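PDB 5BTO: SsRai1 from Scheffersomyces stipitis, which hydrolyses the NAD cap of a subset of RNAs, removing the whole NAD moiety, and binds and stabilises the exoribonuclease RAT1. Local coordinates for residues K10-Q15 and I344-Q349. Residues are numbered along the deposited sequence; the frame is centred on the assembly and turned at random.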
# COMPACT_ATOMS: atom_id res chain seq x y z
N LYS A 10 -12.57 2.85 -2.51
CA LYS A 10 -11.27 3.16 -1.90
C LYS A 10 -10.27 2.03 -2.19
O LYS A 10 -10.67 0.89 -2.35
CB LYS A 10 -11.40 3.28 -0.37
CG LYS A 10 -12.34 4.39 0.08
CD LYS A 10 -12.53 4.39 1.60
CE LYS A 10 -13.48 5.50 2.06
NZ LYS A 10 -13.80 5.39 3.52
N THR A 11 -8.98 2.34 -2.23
CA THR A 11 -7.97 1.35 -2.61
C THR A 11 -6.93 1.17 -1.51
O THR A 11 -6.48 2.14 -0.91
CB THR A 11 -7.25 1.75 -3.93
OG1 THR A 11 -8.21 1.80 -4.99
CG2 THR A 11 -6.16 0.74 -4.28
N LEU A 12 -6.55 -0.08 -1.25
CA LEU A 12 -5.48 -0.39 -0.32
C LEU A 12 -4.28 -0.91 -1.10
O LEU A 12 -4.41 -1.83 -1.90
CB LEU A 12 -5.95 -1.46 0.69
CG LEU A 12 -4.91 -1.89 1.73
CD1 LEU A 12 -4.57 -0.77 2.71
CD2 LEU A 12 -5.38 -3.14 2.49
N SER A 13 -3.11 -0.31 -0.87
CA SER A 13 -1.88 -0.77 -1.52
C SER A 13 -1.57 -2.22 -1.15
O SER A 13 -1.65 -2.59 0.02
CB SER A 13 -0.67 0.05 -1.07
OG SER A 13 0.51 -0.49 -1.65
N LEU A 14 -1.20 -3.02 -2.14
CA LEU A 14 -0.77 -4.39 -1.87
C LEU A 14 0.49 -4.41 -1.01
O LEU A 14 0.84 -5.44 -0.43
CB LEU A 14 -0.50 -5.15 -3.17
CG LEU A 14 -1.69 -5.39 -4.09
CD1 LEU A 14 -1.27 -6.28 -5.25
CD2 LEU A 14 -2.86 -6.02 -3.34
N GLN A 15 1.18 -3.27 -0.96
CA GLN A 15 2.40 -3.15 -0.17
C GLN A 15 2.14 -2.82 1.30
O GLN A 15 3.07 -2.71 2.08
CB GLN A 15 3.33 -2.08 -0.78
CG GLN A 15 3.79 -2.41 -2.18
CD GLN A 15 4.87 -1.45 -2.68
OE1 GLN A 15 5.01 -0.33 -2.18
NE2 GLN A 15 5.64 -1.90 -3.65
N ILE A 344 -7.13 -6.06 7.82
CA ILE A 344 -8.17 -6.04 8.85
C ILE A 344 -8.26 -4.64 9.50
O ILE A 344 -9.35 -4.11 9.71
CB ILE A 344 -7.91 -7.10 9.93
CG1 ILE A 344 -8.00 -8.51 9.32
CG2 ILE A 344 -8.91 -6.97 11.07
CD1 ILE A 344 -9.32 -8.84 8.65
N GLU A 345 -7.11 -4.06 9.83
CA GLU A 345 -7.11 -2.70 10.39
C GLU A 345 -7.77 -1.69 9.45
O GLU A 345 -8.54 -0.83 9.88
CB GLU A 345 -5.68 -2.27 10.70
CG GLU A 345 -5.56 -0.90 11.34
CD GLU A 345 -4.11 -0.43 11.41
OE1 GLU A 345 -3.49 -0.29 10.34
OE2 GLU A 345 -3.60 -0.21 12.53
N TRP A 346 -7.45 -1.79 8.16
CA TRP A 346 -8.00 -0.89 7.16
C TRP A 346 -9.53 -1.02 7.07
O TRP A 346 -10.24 -0.02 7.06
CB TRP A 346 -7.36 -1.19 5.80
CG TRP A 346 -7.68 -0.23 4.69
CD1 TRP A 346 -7.32 1.08 4.62
CD2 TRP A 346 -8.36 -0.54 3.47
NE1 TRP A 346 -7.75 1.62 3.42
CE2 TRP A 346 -8.39 0.65 2.70
CE3 TRP A 346 -8.96 -1.69 2.96
CZ2 TRP A 346 -8.99 0.71 1.45
CZ3 TRP A 346 -9.56 -1.64 1.71
CH2 TRP A 346 -9.57 -0.43 0.96
N LEU A 347 -10.03 -2.25 7.03
CA LEU A 347 -11.48 -2.44 6.94
C LEU A 347 -12.18 -1.81 8.13
O LEU A 347 -13.20 -1.15 7.97
CB LEU A 347 -11.85 -3.92 6.83
CG LEU A 347 -11.39 -4.60 5.55
CD1 LEU A 347 -11.76 -6.07 5.58
CD2 LEU A 347 -12.01 -3.92 4.32
N LEU A 348 -11.63 -2.03 9.32
CA LEU A 348 -12.24 -1.46 10.52
C LEU A 348 -12.17 0.07 10.56
O LEU A 348 -13.06 0.72 11.11
CB LEU A 348 -11.66 -2.09 11.79
CG LEU A 348 -12.10 -3.54 12.01
CD1 LEU A 348 -11.33 -4.19 13.15
CD2 LEU A 348 -13.60 -3.63 12.24
N GLN A 349 -11.12 0.64 9.96
CA GLN A 349 -10.97 2.09 9.89
C GLN A 349 -11.89 2.73 8.86
O GLN A 349 -12.37 3.86 9.06
CB GLN A 349 -9.52 2.46 9.56
CG GLN A 349 -8.55 2.35 10.73
CD GLN A 349 -7.14 2.78 10.34
OE1 GLN A 349 -6.92 3.34 9.26
NE2 GLN A 349 -6.17 2.53 11.23
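The side chain of Leu12 is laid along one face of the Trp346 indole and can be followed across it atom by atom. CB of Leu12 comes first, 3.5 Å from the centroid of the six-membered ring of Trp346 and only 1° off its normal, a CH-pi contact. CG of Leu12 then passes 4.1 Å from CD2 of Trp346, at the ring fusion. There the branches part: CD1 of Leu12 carries on over the pyrrole, 3.7 Å from Trp346 CG, while CD2 of Leu12 rests 3.9 Å from Trp346 CE3. Branched and apolar, leucine spans both rings; the broad indole offers it a long enough face.

The indole reaches the strand because Trp346 CG stands anti to its backbone N (chi1 -172°). At its rim Lys10 O lies in the ring plane, 3.7 Å from Trp346 CH2. Lysine suits its exposed place: CB of Lys10 approaches CZ2 of Trp346 at 4.0 Å, while the extended chain carries the amine away to a salt bridge with Glu350. With an alanine in place of Trp346, Leu12 is likely to lose apolar cover on that flank, and a gap to open between helix and strand.

This is helix-on-sheet packing at the edge of the large mixed sheet of a PD-(D/E)XK nuclease-like fold, away from the substrate and metal sites. Strand 9-12 pairs with strand 370-375, helix 333-350 packs on the side to which Leu12 points, and Thr11 packs on Ile46 of the second subunit.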